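PDB 6JXG: beta-glucosidase from Chaetomella raphigera, which probably hydrolyses terminal, non-reducing beta-D-glucosyl residues with release of beta-D-glucose, as a secreted family 3 glycoside hydrolase of cellulose degradation. Local coordinates for residues 67-72 with 95-100; 61-66 with 104-109; 55-60 with 306-311; 321-326 with 508-513. All blocks are in the same frame, centred on the assembly; numbering follows the deposited sequence.

Interaction 1. Residues 67-72 with 95-100; sequences QNVTAF and GQEAKA. With NAG (2-acetamido-2-deoxy-beta-D-glucopyranose), chain B.
The carboxylate of E97 reaches from helix 84-100 to the loop at T70 and grips both the backbone and the side chain of that threonine. From CB the chain leaves with CG anti to the carbonyl carbon (chi1 -61°) and then runs extended, which delivers the whole carboxylate to the loop. CD lies 3.6 Å from both T70 N and T70 OG1, so each oxygen has one of these donors before it. OE1 accepts the amide of T70 through its syn lone pair, in a nearly straight bond of 2.8 Å between T70 N and E97 OE1. Close to the same oxygen lies the CA of V69, and a water donates to it while also donating to T70 O, closing a second bridge to the loop. OE2 takes the hydroxyl of T70 on its own syn lone pair, with T70 OG1 2.7 Å away, and holds H322 as well; it approaches CZ of F72 obliquely. T70 meanwhile lays its CG2 over the centre of the F72 ring, 3.5 Å above the plane. At the outer end of the loop, N68 ND2 carries an N-linked NAG, whose C8 rests against CB of Q67. With one T70 donor to each carboxylate oxygen, E97 ties helix 84-100 to the loop after strand 55-57 within the TIM-barrel-type N-terminal domain.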
loop_
_atom_site.group_PDB
_atom_site.type_symbol
_atom_site.label_atom_id
_atom_site.label_comp_id
_atom_site.label_asym_id
_atom_site.label_seq_id
_atom_site.Cartn_x
_atom_site.Cartn_y
_atom_site.Cartn_z
ATOM N N GLN A 67 -22.611 3.582 1.376
ATOM C CA GLN A 67 -22.726 4.016 2.719
ATOM C C GLN A 67 -22.648 2.813 3.688
ATOM O O GLN A 67 -22.802 1.617 3.276
ATOM C CB GLN A 67 -24.007 4.833 2.936
ATOM C CG GLN A 67 -24.178 6.021 2.050
ATOM C CD GLN A 67 -22.974 6.913 2.148
ATOM O OE1 GLN A 67 -22.654 7.344 3.227
ATOM N NE2 GLN A 67 -22.245 7.128 1.038
ATOM N N ASN A 68 -22.397 3.147 4.957
ATOM C CA ASN A 68 -22.326 2.134 6.035
ATOM C C ASN A 68 -21.285 1.083 5.723
ATOM O O ASN A 68 -21.516 -0.093 5.905
ATOM C CB ASN A 68 -23.662 1.457 6.223
ATOM C CG ASN A 68 -24.528 2.173 7.198
ATOM O OD1 ASN A 68 -24.033 2.804 8.157
ATOM N ND2 ASN A 68 -25.828 2.123 6.961
ATOM N N VAL A 69 -20.100 1.570 5.331
ATOM C CA VAL A 69 -18.941 0.727 5.197
ATOM C C VAL A 69 -17.802 1.331 6.082
ATOM O O VAL A 69 -17.912 2.421 6.603
ATOM C CB VAL A 69 -18.480 0.650 3.724
ATOM C CG1 VAL A 69 -19.603 0.160 2.843
ATOM C CG2 VAL A 69 -17.974 1.993 3.235
ATOM N N THR A 70 -16.737 0.587 6.242
ATOM C CA THR A 70 -15.600 1.023 7.046
ATOM C C THR A 70 -14.579 1.751 6.158
ATOM O O THR A 70 -14.201 1.255 5.107
ATOM C CB THR A 70 -14.931 -0.188 7.733
ATOM O OG1 THR A 70 -15.886 -0.793 8.619
ATOM C CG2 THR A 70 -13.711 0.199 8.583
ATOM N N ALA A 71 -14.056 2.862 6.661
ATOM C CA ALA A 71 -12.975 3.566 6.007
ATOM C C ALA A 71 -11.669 3.173 6.753
ATOM O O ALA A 71 -11.359 3.705 7.818
ATOM C CB ALA A 71 -13.219 5.068 6.009
ATOM N N PHE A 72 -11.025 2.117 6.255
ATOM C CA PHE A 72 -9.861 1.566 6.869
ATOM C C PHE A 72 -8.676 2.511 6.679
ATOM O O PHE A 72 -8.701 3.385 5.829
ATOM C CB PHE A 72 -9.505 0.212 6.276
ATOM C CG PHE A 72 -10.532 -0.896 6.523
ATOM C CD1 PHE A 72 -10.547 -1.624 7.694
ATOM C CD2 PHE A 72 -11.523 -1.135 5.600
ATOM C CE1 PHE A 72 -11.519 -2.613 7.878
ATOM C CE2 PHE A 72 -12.465 -2.129 5.782
ATOM C CZ PHE A 72 -12.461 -2.840 6.960
ATOM N N GLY A 95 -12.539 -7.579 2.735
ATOM C CA GLY A 95 -13.188 -8.598 1.924
ATOM C C GLY A 95 -14.533 -9.051 2.472
ATOM O O GLY A 95 -15.470 -9.333 1.671
ATOM N N GLN A 96 -14.647 -9.142 3.789
ATOM C CA GLN A 96 -15.987 -9.365 4.406
ATOM C C GLN A 96 -17.054 -8.369 4.009
ATOM O O GLN A 96 -18.222 -8.749 3.619
ATOM C CB GLN A 96 -15.885 -9.463 5.924
ATOM C CG GLN A 96 -15.224 -10.766 6.339
ATOM C CD GLN A 96 -14.899 -10.807 7.782
ATOM O OE1 GLN A 96 -14.831 -9.768 8.471
ATOM N NE2 GLN A 96 -14.674 -12.026 8.274
ATOM N N GLU A 97 -16.678 -7.090 4.030
ATOM C CA GLU A 97 -17.603 -6.062 3.595
ATOM C C GLU A 97 -17.969 -6.187 2.074
ATOM O O GLU A 97 -19.135 -5.989 1.680
ATOM C CB GLU A 97 -17.104 -4.648 3.939
ATOM C CG GLU A 97 -16.949 -4.451 5.429
ATOM C CD GLU A 97 -16.784 -3.020 5.945
ATOM O OE1 GLU A 97 -16.851 -2.007 5.192
ATOM O OE2 GLU A 97 -16.527 -2.944 7.199
ATOM N N ALA A 98 -16.948 -6.382 1.233
ATOM C CA ALA A 98 -17.111 -6.475 -0.206
ATOM C C ALA A 98 -18.121 -7.645 -0.504
ATOM O O ALA A 98 -19.132 -7.467 -1.235
ATOM C CB ALA A 98 -15.762 -6.720 -0.856
ATOM N N LYS A 99 -17.853 -8.837 0.046
ATOM C CA LYS A 99 -18.726 -9.982 -0.187
ATOM C C LYS A 99 -20.167 -9.695 0.237
ATOM O O LYS A 99 -21.134 -10.042 -0.480
ATOM C CB LYS A 99 -18.206 -11.236 0.551
ATOM C CG LYS A 99 -19.246 -12.370 0.547
ATOM C CD LYS A 99 -18.632 -13.772 0.674
ATOM C CE LYS A 99 -19.761 -14.847 0.702
ATOM N NZ LYS A 99 -19.442 -16.026 1.615
ATOM N N ALA A 100 -20.304 -9.107 1.423
ATOM C CA ALA A 100 -21.626 -8.882 1.998
ATOM C C ALA A 100 -22.461 -7.924 1.100
ATOM O O ALA A 100 -23.682 -8.001 1.084
ATOM C CB ALA A 100 -21.490 -8.376 3.425
HETATM C C1 NAG B . -26.766 2.740 7.865
HETATM C C2 NAG B . -27.998 3.382 7.231
HETATM C C3 NAG B . -28.963 3.763 8.337
HETATM C C4 NAG B . -29.327 2.501 9.088
HETATM C C5 NAG B . -28.028 2.026 9.715
HETATM C C6 NAG B . -28.129 0.841 10.665
HETATM C C7 NAG B . -27.706 4.623 5.158
HETATM C C8 NAG B . -27.283 5.881 4.462
HETATM N N2 NAG B . -27.631 4.571 6.477
HETATM O O3 NAG B . -30.104 4.311 7.725
HETATM O O4 NAG B . -30.317 2.792 10.054
HETATM O O5 NAG B . -27.206 1.637 8.647
HETATM O O6 NAG B . -28.942 -0.067 9.965
HETATM O O7 NAG B . -28.118 3.671 4.516
HETATM O O HOH W 1 -15.085 -0.825 3.468
#

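Interaction 2. Residues 61-66 with 104-109; sequences LGIRFV and NVQLGP
Van der Waals packing between I63 and Q106 carries this small buried contact. The CD1 methyl of I63 lies to one side of the Q106 amide plane, displaced toward its O and N edge, 3.7 Å from OE1 and equally far from NE2, and the two side chains cross at about a right angle. Chi1 of I63 (-47°) sets CG1 beside its own backbone N, and from there CD1 extends to the glutamine; L94 and A98 of helix 84-100 pack around the same isoleucine.

Among polar atoms, Q106 NE2 stands 3.8 Å from G62 O, too far for a bond, and instead donates to G59 O, shortly before the segment 61-66. Q106 gets there by turning CG anti to its N and then bending at chi2 (61°). With a leucine in its place, G59 O would probably lose this donor, and an apolar end would face the carbonyls of G59 and G62.

Within 104-109, G108 N binds Q106 O at 2.8 Å, around an inverse gamma turn centred on L107. G62 has backbone angles that suit glycine, since a side chain would collide with the carbonyl O of L61. The chemistry implies that the contact itself supplies shape, whereas the polar anchoring of Q106 comes from G59.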
loop_
_atom_site.group_PDB
_atom_site.type_symbol
_atom_site.label_atom_id
_atom_site.label_comp_id
_atom_site.label_asym_id
_atom_site.label_seq_id
_atom_site.Cartn_x
_atom_site.Cartn_y
_atom_site.Cartn_z
ATOM N N LEU A 61 -8.766 0.642 0.431
ATOM C CA LEU A 61 -8.851 0.853 1.867
ATOM C C LEU A 61 -10.282 0.837 2.368
ATOM O O LEU A 61 -10.541 1.174 3.519
ATOM C CB LEU A 61 -8.167 2.164 2.251
ATOM C CG LEU A 61 -8.634 3.467 1.631
ATOM C CD1 LEU A 61 -10.077 3.873 1.954
ATOM C CD2 LEU A 61 -7.732 4.631 1.994
ATOM N N GLY A 62 -11.201 0.480 1.498
ATOM C CA GLY A 62 -12.607 0.438 1.854
ATOM C C GLY A 62 -13.473 0.522 0.624
ATOM O O GLY A 62 -13.005 0.919 -0.478
ATOM N N ILE A 63 -14.764 0.230 0.820
ATOM C CA ILE A 63 -15.686 0.197 -0.330
ATOM C C ILE A 63 -15.978 1.632 -0.721
ATOM O O ILE A 63 -16.406 2.462 0.149
ATOM C CB ILE A 63 -17.023 -0.447 0.036
ATOM C CG1 ILE A 63 -16.845 -1.762 0.801
ATOM C CG2 ILE A 63 -17.869 -0.609 -1.240
ATOM C CD1 ILE A 63 -15.938 -2.779 0.143
ATOM N N ARG A 64 -15.682 1.985 -1.964
ATOM C CA ARG A 64 -15.967 3.319 -2.471
ATOM C C ARG A 64 -17.500 3.504 -2.761
ATOM O O ARG A 64 -18.192 2.556 -3.141
ATOM C CB ARG A 64 -15.164 3.539 -3.725
ATOM C CG ARG A 64 -15.097 4.991 -4.195
ATOM C CD ARG A 64 -14.285 5.019 -5.507
ATOM N NE ARG A 64 -14.311 6.385 -6.003
ATOM C CZ ARG A 64 -14.021 6.747 -7.273
ATOM N NH1 ARG A 64 -13.671 5.865 -8.202
ATOM N NH2 ARG A 64 -14.121 8.029 -7.582
ATOM N N PHE A 65 -17.979 4.704 -2.470
ATOM C CA PHE A 65 -19.343 5.232 -2.751
ATOM C C PHE A 65 -20.411 4.724 -1.751
ATOM O O PHE A 65 -21.288 5.485 -1.317
ATOM C CB PHE A 65 -19.801 4.983 -4.219
ATOM C CG PHE A 65 -18.929 5.637 -5.275
ATOM C CD1 PHE A 65 -18.828 7.020 -5.361
ATOM C CD2 PHE A 65 -18.261 4.905 -6.223
ATOM C CE1 PHE A 65 -18.062 7.646 -6.328
ATOM C CE2 PHE A 65 -17.504 5.558 -7.219
ATOM C CZ PHE A 65 -17.418 6.919 -7.264
ATOM N N VAL A 66 -20.396 3.448 -1.437
ATOM C CA VAL A 66 -21.440 2.832 -0.627
ATOM C C VAL A 66 -21.422 3.319 0.828
ATOM O O VAL A 66 -20.364 3.470 1.457
ATOM C CB VAL A 66 -21.280 1.305 -0.680
ATOM C CG1 VAL A 66 -22.367 0.587 0.078
ATOM C CG2 VAL A 66 -21.253 0.831 -2.104
ATOM N N ASN A 104 -17.974 -8.582 -6.549
ATOM C CA ASN A 104 -17.177 -9.715 -6.972
ATOM C C ASN A 104 -15.637 -9.498 -6.890
ATOM O O ASN A 104 -14.897 -10.393 -6.415
ATOM C CB ASN A 104 -17.547 -10.219 -8.368
ATOM C CG ASN A 104 -18.975 -10.822 -8.418
ATOM O OD1 ASN A 104 -19.241 -12.020 -8.021
ATOM N ND2 ASN A 104 -19.872 -10.013 -8.812
ATOM N N VAL A 105 -15.209 -8.341 -7.384
ATOM C CA VAL A 105 -13.790 -7.979 -7.482
ATOM C C VAL A 105 -13.628 -6.661 -6.758
ATOM O O VAL A 105 -14.249 -5.660 -7.147
ATOM C CB VAL A 105 -13.344 -7.844 -8.947
ATOM C CG1 VAL A 105 -11.842 -7.552 -8.995
ATOM C CG2 VAL A 105 -13.700 -9.158 -9.675
ATOM N N GLN A 106 -12.813 -6.677 -5.720
ATOM C CA GLN A 106 -12.456 -5.474 -4.972
ATOM C C GLN A 106 -11.131 -4.965 -5.518
ATOM O O GLN A 106 -10.137 -5.710 -5.509
ATOM C CB GLN A 106 -12.356 -5.780 -3.486
ATOM C CG GLN A 106 -12.287 -4.552 -2.604
ATOM C CD GLN A 106 -13.480 -3.642 -2.698
ATOM O OE1 GLN A 106 -14.603 -4.058 -3.008
ATOM N NE2 GLN A 106 -13.263 -2.374 -2.367
ATOM N N LEU A 107 -11.088 -3.671 -5.902
ATOM C CA LEU A 107 -9.962 -3.178 -6.707
ATOM C C LEU A 107 -8.817 -2.731 -5.789
ATOM O O LEU A 107 -8.603 -1.523 -5.577
ATOM C CB LEU A 107 -10.451 -2.048 -7.665
ATOM C CG LEU A 107 -11.487 -2.570 -8.684
ATOM C CD1 LEU A 107 -12.018 -1.417 -9.493
ATOM C CD2 LEU A 107 -10.948 -3.676 -9.592
ATOM N N GLY A 108 -8.135 -3.710 -5.204
ATOM C CA GLY A 108 -6.865 -3.497 -4.484
ATOM C C GLY A 108 -6.341 -4.889 -4.068
ATOM O O GLY A 108 -7.036 -5.913 -4.233
ATOM N N PRO A 109 -5.171 -4.949 -3.453
ATOM C CA PRO A 109 -4.364 -3.872 -3.011
ATOM C C PRO A 109 -3.368 -3.354 -4.093
ATOM O O PRO A 109 -3.383 -3.769 -5.206
ATOM C CB PRO A 109 -3.624 -4.447 -1.821
ATOM C CG PRO A 109 -3.390 -5.918 -2.192
ATOM C CD PRO A 109 -4.580 -6.249 -3.101
#

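Interaction 3. Residues 55-60 with 306-311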
loop_
_atom_site.group_PDB
_atom_site.type_symbol
_atom_site.label_atom_id
_atom_site.label_comp_id
_atom_site.label_asym_id
_atom_site.label_seq_id
_atom_site.Cartn_x
_atom_site.Cartn_y
_atom_site.Cartn_z
ATOM N N CYS A 55 -19.381 -7.594 -10.503
ATOM C CA CYS A 55 -19.324 -6.260 -9.891
ATOM C C CYS A 55 -17.857 -6.008 -9.489
ATOM O O CYS A 55 -17.288 -6.785 -8.681
ATOM C CB CYS A 55 -20.240 -6.199 -8.669
ATOM S SG CYS A 55 -20.058 -4.667 -7.665
ATOM N N TYR A 56 -17.284 -4.948 -10.086
ATOM C CA TYR A 56 -15.921 -4.510 -9.785
ATOM C C TYR A 56 -16.044 -3.183 -9.040
ATOM O O TYR A 56 -16.652 -2.210 -9.583
ATOM C CB TYR A 56 -15.173 -4.271 -11.094
ATOM C CG TYR A 56 -14.876 -5.488 -11.962
ATOM C CD1 TYR A 56 -13.576 -5.992 -12.093
ATOM C CD2 TYR A 56 -15.847 -6.068 -12.706
ATOM C CE1 TYR A 56 -13.326 -7.052 -12.886
ATOM C CE2 TYR A 56 -15.612 -7.164 -13.499
ATOM C CZ TYR A 56 -14.333 -7.651 -13.607
ATOM O OH TYR A 56 -14.112 -8.724 -14.431
ATOM N N GLN A 57 -15.488 -3.129 -7.838
ATOM C CA GLN A 57 -15.670 -1.975 -6.984
ATOM C C GLN A 57 -14.321 -1.507 -6.364
ATOM O O GLN A 57 -13.551 -2.304 -5.832
ATOM C CB GLN A 57 -16.713 -2.217 -5.889
ATOM C CG GLN A 57 -17.195 -0.938 -5.209
ATOM C CD GLN A 57 -18.166 -0.160 -6.095
ATOM O OE1 GLN A 57 -18.568 -0.618 -7.187
ATOM N NE2 GLN A 57 -18.575 1.020 -5.623
ATOM N N ASP A 58 -14.108 -0.196 -6.410
ATOM C CA ASP A 58 -12.990 0.440 -5.640
ATOM C C ASP A 58 -13.323 0.365 -4.115
ATOM O O ASP A 58 -14.497 0.128 -3.703
ATOM C CB ASP A 58 -12.850 1.899 -6.021
ATOM C CG ASP A 58 -12.192 2.136 -7.360
ATOM O OD1 ASP A 58 -11.238 1.410 -7.623
ATOM O OD2 ASP A 58 -12.641 3.046 -8.121
ATOM N N GLY A 59 -12.344 0.502 -3.245
ATOM C CA GLY A 59 -10.943 0.637 -3.600
ATOM C C GLY A 59 -10.133 -0.079 -2.543
ATOM O O GLY A 59 -10.662 -0.882 -1.794
ATOM N N PRO A 60 -8.821 0.207 -2.469
ATOM C CA PRO A 60 -7.929 -0.558 -1.572
ATOM C C PRO A 60 -8.150 -0.447 -0.073
ATOM O O PRO A 60 -7.772 -1.392 0.641
ATOM C CB PRO A 60 -6.486 -0.080 -2.014
ATOM C CG PRO A 60 -6.718 0.497 -3.409
ATOM C CD PRO A 60 -8.080 1.078 -3.394
ATOM N N TRP A 306 -27.556 -2.061 -4.246
ATOM C CA TRP A 306 -27.238 -0.680 -4.070
ATOM C C TRP A 306 -26.688 -0.111 -5.423
ATOM O O TRP A 306 -26.458 -0.872 -6.390
ATOM C CB TRP A 306 -26.145 -0.474 -2.992
ATOM C CG TRP A 306 -25.039 -1.409 -3.117
ATOM C CD1 TRP A 306 -24.974 -2.596 -2.570
ATOM C CD2 TRP A 306 -23.867 -1.261 -3.916
ATOM N NE1 TRP A 306 -23.847 -3.250 -2.948
ATOM C CE2 TRP A 306 -23.131 -2.425 -3.776
ATOM C CE3 TRP A 306 -23.366 -0.242 -4.743
ATOM C CZ2 TRP A 306 -21.941 -2.633 -4.438
ATOM C CZ3 TRP A 306 -22.135 -0.462 -5.401
ATOM C CH2 TRP A 306 -21.422 -1.585 -5.190
ATOM N N SER A 307 -26.502 1.188 -5.475
ATOM C CA SER A 307 -25.803 1.805 -6.626
ATOM C C SER A 307 -24.705 2.722 -6.159
ATOM O O SER A 307 -24.858 3.491 -5.193
ATOM C CB SER A 307 -26.813 2.604 -7.501
ATOM O OG SER A 307 -26.315 3.236 -8.674
ATOM N N SER A 308 -23.598 2.733 -6.922
ATOM C CA SER A 308 -22.558 3.764 -6.749
ATOM C C SER A 308 -23.040 5.166 -7.020
ATOM O O SER A 308 -22.419 6.131 -6.577
ATOM C CB SER A 308 -21.402 3.415 -7.704
ATOM O OG SER A 308 -20.743 2.185 -7.293
ATOM N N TRP A 309 -24.112 5.326 -7.797
ATOM C CA TRP A 309 -24.417 6.625 -8.413
ATOM C C TRP A 309 -25.684 7.271 -7.774
ATOM O O TRP A 309 -26.095 8.340 -8.175
ATOM C CB TRP A 309 -24.617 6.466 -9.927
ATOM C CG TRP A 309 -23.725 5.420 -10.526
ATOM C CD1 TRP A 309 -24.088 4.214 -11.044
ATOM C CD2 TRP A 309 -22.290 5.447 -10.547
ATOM N NE1 TRP A 309 -22.971 3.482 -11.410
ATOM C CE2 TRP A 309 -21.857 4.241 -11.160
ATOM C CE3 TRP A 309 -21.341 6.391 -10.179
ATOM C CZ2 TRP A 309 -20.548 3.935 -11.287
ATOM C CZ3 TRP A 309 -20.031 6.101 -10.367
ATOM C CH2 TRP A 309 -19.642 4.910 -10.925
ATOM N N ASN A 310 -26.274 6.626 -6.779
ATOM C CA ASN A 310 -27.514 7.183 -6.119
ATOM C C ASN A 310 -27.254 7.643 -4.725
ATOM O O ASN A 310 -28.197 7.772 -3.948
ATOM C CB ASN A 310 -28.639 6.075 -6.139
ATOM C CG ASN A 310 -28.418 4.976 -5.116
ATOM O OD1 ASN A 310 -27.346 4.926 -4.548
ATOM N ND2 ASN A 310 -29.402 4.053 -4.899
ATOM N N GLY A 311 -25.971 7.844 -4.386
ATOM C CA GLY A 311 -25.486 8.203 -3.055
ATOM C C GLY A 311 -24.940 7.023 -2.295
ATOM O O GLY A 311 -24.626 7.139 -1.126
#
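Q57 in strand 55-57 and S308 in the loop 306-311 are the closest pair of CA atoms, 9.0 Å apart, and both direct their CB toward the other segment, so side chains alone bridge the gap. Q57 swings CG away from its N (chi1 -165°) and bends at chi2, bringing its amide up to the serine. Q57 NE2 donates to S308 OG at 3.0 Å, with the hydroxyl lying nearly in the amide plane. That nitrogen also binds R64 O, while OE1 accepts from V40 N; the serine hydroxyl in turn bonds P38 O. The amide is thereby held at both ends, and its rotation is fixed.

W306 comes from the opposite direction and offers its edge: CH2 sits 3.6 Å from Q57 OE1, which lies near the ring plane, and amide and indole planes are 80° apart. The indole is anchored at its other end by NE1 on L101 O. Beside it, C55 SG lies 4.2 Å from W306 CH2, an oblique sulfur-aromatic contact made by one half of the C39-C55 disulfide. An alanine at Q57 would probably leave S308 OG, R64 O and V40 N each short of a partner and open a gap beside the W306 edge.

Within the loop, S307 OG accepts from W309 N, an ST turn, and S308 CB sits over the centre of the W309 ring. The Q57 and C55 contacts fasten the loop between helices 278-294 and 323-332 to strand 55-57 of the TIM-barrel-type N-terminal domain.

Interaction 4. Residues 321-326 with 508-513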
loop_
_atom_site.group_PDB
_atom_site.type_symbol
_atom_site.label_atom_id
_atom_site.label_comp_id
_atom_site.label_asym_id
_atom_site.label_seq_id
_atom_site.Cartn_x
_atom_site.Cartn_y
_atom_site.Cartn_z
ATOM N N ASP A 321 -17.709 -5.462 13.192
ATOM C CA ASP A 321 -16.787 -5.050 14.242
ATOM C C ASP A 321 -15.465 -4.565 13.622
ATOM O O ASP A 321 -14.407 -4.579 14.265
ATOM C CB ASP A 321 -16.533 -6.240 15.217
ATOM C CG ASP A 321 -15.973 -7.453 14.526
ATOM O OD1 ASP A 321 -15.440 -8.303 15.235
ATOM O OD2 ASP A 321 -16.007 -7.576 13.298
ATOM N N HIS A 322 -15.526 -4.129 12.358
ATOM C CA HIS A 322 -14.273 -3.800 11.625
ATOM C C HIS A 322 -13.570 -2.561 12.094
ATOM O O HIS A 322 -12.417 -2.325 11.711
ATOM C CB HIS A 322 -14.570 -3.720 10.124
ATOM C CG HIS A 322 -15.097 -5.003 9.563
ATOM N ND1 HIS A 322 -16.051 -5.043 8.552
ATOM C CD2 HIS A 322 -14.859 -6.294 9.908
ATOM C CE1 HIS A 322 -16.326 -6.300 8.271
ATOM N NE2 HIS A 322 -15.635 -7.076 9.085
ATOM N N LYS A 323 -14.222 -1.751 12.944
ATOM C CA LYS A 323 -13.515 -0.609 13.503
ATOM C C LYS A 323 -12.361 -1.039 14.392
ATOM O O LYS A 323 -11.474 -0.244 14.725
ATOM C CB LYS A 323 -14.468 0.333 14.249
ATOM C CG LYS A 323 -14.946 -0.176 15.584
ATOM C CD LYS A 323 -15.849 0.842 16.247
ATOM C CE LYS A 323 -16.023 0.347 17.671
ATOM N NZ LYS A 323 -16.823 1.238 18.504
ATOM N N GLN A 324 -12.364 -2.286 14.818
ATOM C CA GLN A 324 -11.341 -2.735 15.824
ATOM C C GLN A 324 -9.970 -2.785 15.143
ATOM O O GLN A 324 -8.960 -2.161 15.586
ATOM C CB GLN A 324 -11.818 -4.084 16.437
ATOM C CG GLN A 324 -13.166 -3.754 17.132
ATOM C CD GLN A 324 -13.840 -4.904 17.871
ATOM O OE1 GLN A 324 -13.334 -6.008 17.936
ATOM N NE2 GLN A 324 -14.992 -4.592 18.477
ATOM N N VAL A 325 -9.936 -3.457 14.001
ATOM C CA VAL A 325 -8.669 -3.502 13.247
ATOM C C VAL A 325 -8.342 -2.126 12.694
ATOM O O VAL A 325 -7.194 -1.780 12.654
ATOM C CB VAL A 325 -8.662 -4.594 12.140
ATOM C CG1 VAL A 325 -9.584 -4.250 11.002
ATOM C CG2 VAL A 325 -7.237 -4.758 11.612
ATOM N N ALA A 326 -9.345 -1.326 12.328
ATOM C CA ALA A 326 -9.095 0.035 11.890
ATOM C C ALA A 326 -8.365 0.873 13.003
ATOM O O ALA A 326 -7.367 1.563 12.756
ATOM C CB ALA A 326 -10.355 0.693 11.373
ATOM N N GLY A 508 -7.547 6.690 8.421
ATOM C CA GLY A 508 -8.927 6.280 8.343
ATOM C C GLY A 508 -9.756 6.714 9.529
ATOM O O GLY A 508 -9.324 7.549 10.364
ATOM N N GLN A 509 -10.925 6.073 9.660
ATOM C CA GLN A 509 -11.985 6.547 10.564
ATOM C C GLN A 509 -11.628 6.614 12.030
ATOM O O GLN A 509 -12.159 7.498 12.772
ATOM C CB GLN A 509 -13.271 5.725 10.392
ATOM C CG GLN A 509 -13.165 4.249 10.855
ATOM C CD GLN A 509 -14.332 3.420 10.371
ATOM O OE1 GLN A 509 -14.717 3.496 9.201
ATOM N NE2 GLN A 509 -14.923 2.642 11.266
ATOM N N GLU A 510 -10.780 5.678 12.453
ATOM C CA GLU A 510 -10.366 5.647 13.850
ATOM C C GLU A 510 -9.104 6.461 14.201
ATOM O O GLU A 510 -8.662 6.442 15.358
ATOM C CB GLU A 510 -10.234 4.191 14.322
ATOM C CG GLU A 510 -11.613 3.572 14.561
ATOM C CD GLU A 510 -12.273 3.899 15.879
ATOM O OE1 GLU A 510 -11.561 4.051 16.937
ATOM O OE2 GLU A 510 -13.523 3.999 15.864
ATOM N N SER A 511 -8.631 7.260 13.254
ATOM C CA SER A 511 -7.395 8.058 13.386
ATOM C C SER A 511 -7.157 8.639 14.800
ATOM O O SER A 511 -6.153 8.334 15.456
ATOM C CB SER A 511 -7.401 9.209 12.337
ATOM O OG SER A 511 -6.244 10.023 12.443
ATOM N N GLY A 512 -8.046 9.513 15.230
ATOM C CA GLY A 512 -7.873 10.237 16.475
ATOM C C GLY A 512 -7.881 9.327 17.703
ATOM O O GLY A 512 -7.198 9.640 18.709
ATOM N N ASN A 513 -8.590 8.195 17.643
ATOM C CA ASN A 513 -8.466 7.181 18.733
ATOM C C ASN A 513 -7.094 6.508 18.794
ATOM O O ASN A 513 -6.436 6.418 19.880
ATOM C CB ASN A 513 -9.589 6.150 18.673
ATOM C CG ASN A 513 -10.888 6.704 19.228
ATOM O OD1 ASN A 513 -10.872 7.575 20.102
ATOM N ND2 ASN A 513 -11.990 6.170 18.785
HETATM O O HOH W 2 -8.983 3.735 11.207
#
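E510, at the N-cap position of helix 511-519, packs against K323 and A326 in the first turn of helix 323-332. The segment 508-513 belongs to the family 3 C-terminal domain; helix 323-332 leads into strand 335-339, which pairs antiparallel with 498-503 at the edge of its mixed sheet. E510 CG approaches the carbonyl of K323, with K323 O 3.8 Å away, and E510 CB rests 4.0 Å from A326 C. Alongside, the aliphatic part of K323 passes the glutamate's OE2 at CD, and its CB meets Q509 NE2. The charged ends stay apart: K323 NZ and E510 OE2 are 5.0 Å from each other, so any attraction is probably long-range.

Further out, polar partners set these groups. A bend at chi2 (-81°) folds the E510 carboxylate back, where OE2 bonds the hydroxyl of Y392 and OE1 takes N513 ND2 from above the carboxylate plane. Q509, bonded through OE1 to A71 N, is thereby tied to the N-terminal domain, as is H322 through E97 and Q96. A type I turn from G508 to S511 presents the two side chains. One water completes the join, accepting from E510 N at 2.9 Å and donating, weakly, to A326 O.

Overall arrangement
Interactions 1, 2 and 3 form one continuous cluster around the N-terminal domain. Strands 55-57 and 105-106 are sheet neighbours, with V105 O 2.9 Å from Q57 N, which joins interactions 2 and 3, whose centres are 8 Å apart. The centres of interactions 1 and 2 are also about 8 Å apart, and F72 N reaches L61 O at 2.9 Å. Interaction 4 touches this cluster through interaction 1 alone: H322 bonds E97 of helix 84-100, while A71 N meets Q509 OE1 at 2.7 Å and ties the loop 67-72 to the C-terminal domain. From interactions 2 and 3 its nearest atoms are about 7 and 11 Å away. The NAG at N68 is an attached glycan, not a substrate.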